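Local coordinates for tail spike protein (PDB 6EU4) that forms the trimeric tailspike of an Acinetobacter phage and probably recognises, and may cleave, the capsular polysaccharide of its bacterial host, at residues N99-D104 / L124-V129. Numbering follows the deposited sequence.
Sequences NTPSFD and LYHTSV
Asp104 holds CG anti to its backbone N (chi1 -173°), which carries the carboxylate across to Ser128, while His126 swings its ring to the side of its own backbone N (chi1 -69°) and lays it beneath Pro101. Loop 99-104 is held at one end by the start of strand 124-127 and at the other by Ser128, just past the strand, with the His126 imidazole between. At the first end Asn99 N donates to Leu124 O at 2.9 Å, in the carbonyl plane, and Leu124 N returns an almost straight bond to Asn99 OD1 at 3.0 Å, tilted from the amide carbonyl plane; OD1 also lies against Leu124 CB. In the middle, Pro101 CA sits 3.5 Å from the centroid of the His126 ring, nearly on the ring normal, a CH-pi contact; CB and CG of the proline continue past the NE2 and CE1 side of the ring, within van der Waals contact of both atoms. A type I turn from Thr100 to Phe103, closed by Phe103 N on Thr100 O, lifts the chain off the strand here, and two waters bridge the separation. One lies in plane at the imidazole edge, 2.8 Å from His126 ND1, and also binds Thr100 N and Leu124 O; the other joins Phe103 O to His126 N. At the far end Asp104 OD2 takes the Ser128 hydroxyl on its syn side at 2.6 Å, tilted out of the carboxylate plane, and OD1 takes Ser128 N at 3.1 Å from above that plane. Asp104 OD1 also accepts Ala106 N, at the start of helix 106-113. Strand 124-127 pairs in parallel with 148-151. The loop and helix probably close the N-terminal end of the stacked parallel strands, consistent with the right-handed beta-helix of phage tailspikes.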
# COMPACT_ATOMS: atom_id res chain seq x y z
N ASN A 99 16.27 13.55 -36.89
CA ASN A 99 15.00 13.82 -37.57
C ASN A 99 15.16 13.73 -39.10
O ASN A 99 14.71 14.59 -39.85
CB ASN A 99 14.45 15.18 -37.15
CG ASN A 99 14.48 15.38 -35.63
OD1 ASN A 99 14.03 14.52 -34.89
ND2 ASN A 99 15.03 16.50 -35.18
N THR A 100 15.82 12.66 -39.54
CA THR A 100 16.17 12.46 -40.95
C THR A 100 15.79 11.03 -41.29
O THR A 100 16.61 10.10 -41.18
CB THR A 100 17.65 12.73 -41.20
OG1 THR A 100 17.98 14.06 -40.77
CG2 THR A 100 18.01 12.58 -42.70
N PRO A 101 14.53 10.80 -41.67
CA PRO A 101 14.04 9.41 -41.81
C PRO A 101 14.76 8.59 -42.85
O PRO A 101 14.72 7.36 -42.77
CB PRO A 101 12.56 9.61 -42.18
CG PRO A 101 12.21 10.92 -41.55
CD PRO A 101 13.43 11.77 -41.70
N SER A 102 15.41 9.21 -43.82
CA SER A 102 16.10 8.45 -44.86
C SER A 102 17.49 8.01 -44.43
O SER A 102 18.15 7.30 -45.19
CB SER A 102 16.19 9.28 -46.14
OG SER A 102 16.95 10.46 -45.90
N PHE A 103 17.95 8.42 -43.26
CA PHE A 103 19.31 8.13 -42.82
C PHE A 103 19.29 7.09 -41.72
O PHE A 103 18.57 7.24 -40.72
CB PHE A 103 20.02 9.39 -42.33
CG PHE A 103 21.44 9.15 -41.97
CD1 PHE A 103 22.43 9.17 -42.94
CD2 PHE A 103 21.80 8.86 -40.66
CE1 PHE A 103 23.74 8.92 -42.62
CE2 PHE A 103 23.11 8.61 -40.33
CZ PHE A 103 24.08 8.64 -41.31
N ASP A 104 20.10 6.04 -41.88
CA ASP A 104 20.18 4.95 -40.91
C ASP A 104 21.25 5.29 -39.88
O ASP A 104 22.45 5.24 -40.19
CB ASP A 104 20.52 3.64 -41.63
CG ASP A 104 20.47 2.42 -40.73
OD1 ASP A 104 20.14 2.55 -39.52
OD2 ASP A 104 20.77 1.32 -41.25
N LEU A 124 14.78 12.41 -32.94
CA LEU A 124 14.44 11.07 -33.40
C LEU A 124 15.55 10.55 -34.30
O LEU A 124 15.99 11.24 -35.23
CB LEU A 124 13.12 11.04 -34.14
CG LEU A 124 11.93 11.47 -33.29
CD1 LEU A 124 10.69 11.65 -34.18
CD2 LEU A 124 11.69 10.49 -32.14
N TYR A 125 15.99 9.34 -34.02
CA TYR A 125 16.99 8.66 -34.81
C TYR A 125 16.35 7.42 -35.41
O TYR A 125 15.63 6.69 -34.72
CB TYR A 125 18.18 8.25 -33.96
CG TYR A 125 18.76 9.36 -33.12
CD1 TYR A 125 19.75 10.20 -33.61
CD2 TYR A 125 18.32 9.56 -31.82
CE1 TYR A 125 20.30 11.21 -32.82
CE2 TYR A 125 18.85 10.57 -31.02
CZ TYR A 125 19.83 11.38 -31.52
OH TYR A 125 20.34 12.37 -30.71
N HIS A 126 16.58 7.18 -36.70
CA HIS A 126 16.01 6.04 -37.40
C HIS A 126 17.04 4.92 -37.52
O HIS A 126 18.22 5.17 -37.73
CB HIS A 126 15.51 6.45 -38.79
CG HIS A 126 14.32 7.34 -38.72
ND1 HIS A 126 14.40 8.65 -38.30
CD2 HIS A 126 13.01 7.10 -38.98
CE1 HIS A 126 13.19 9.18 -38.32
NE2 HIS A 126 12.33 8.26 -38.72
N THR A 127 16.57 3.68 -37.34
CA THR A 127 17.46 2.53 -37.27
C THR A 127 16.91 1.39 -38.11
O THR A 127 15.71 1.15 -38.13
CB THR A 127 17.61 2.05 -35.84
OG1 THR A 127 16.30 1.77 -35.31
CG2 THR A 127 18.32 3.09 -35.00
N SER A 128 17.81 0.67 -38.78
CA SER A 128 17.42 -0.49 -39.58
C SER A 128 17.65 -1.81 -38.86
O SER A 128 17.22 -2.86 -39.36
CB SER A 128 18.17 -0.51 -40.90
OG SER A 128 19.52 -0.89 -40.67
N VAL A 129 18.34 -1.79 -37.72
CA VAL A 129 18.55 -2.97 -36.89
C VAL A 129 18.29 -2.58 -35.44
O VAL A 129 18.22 -1.39 -35.11
CB VAL A 129 19.98 -3.54 -37.08
CG1 VAL A 129 20.17 -4.09 -38.50
CG2 VAL A 129 21.03 -2.48 -36.78
O HOH W 1 16.52 10.47 -37.87
O HOH W 2 18.58 8.68 -38.40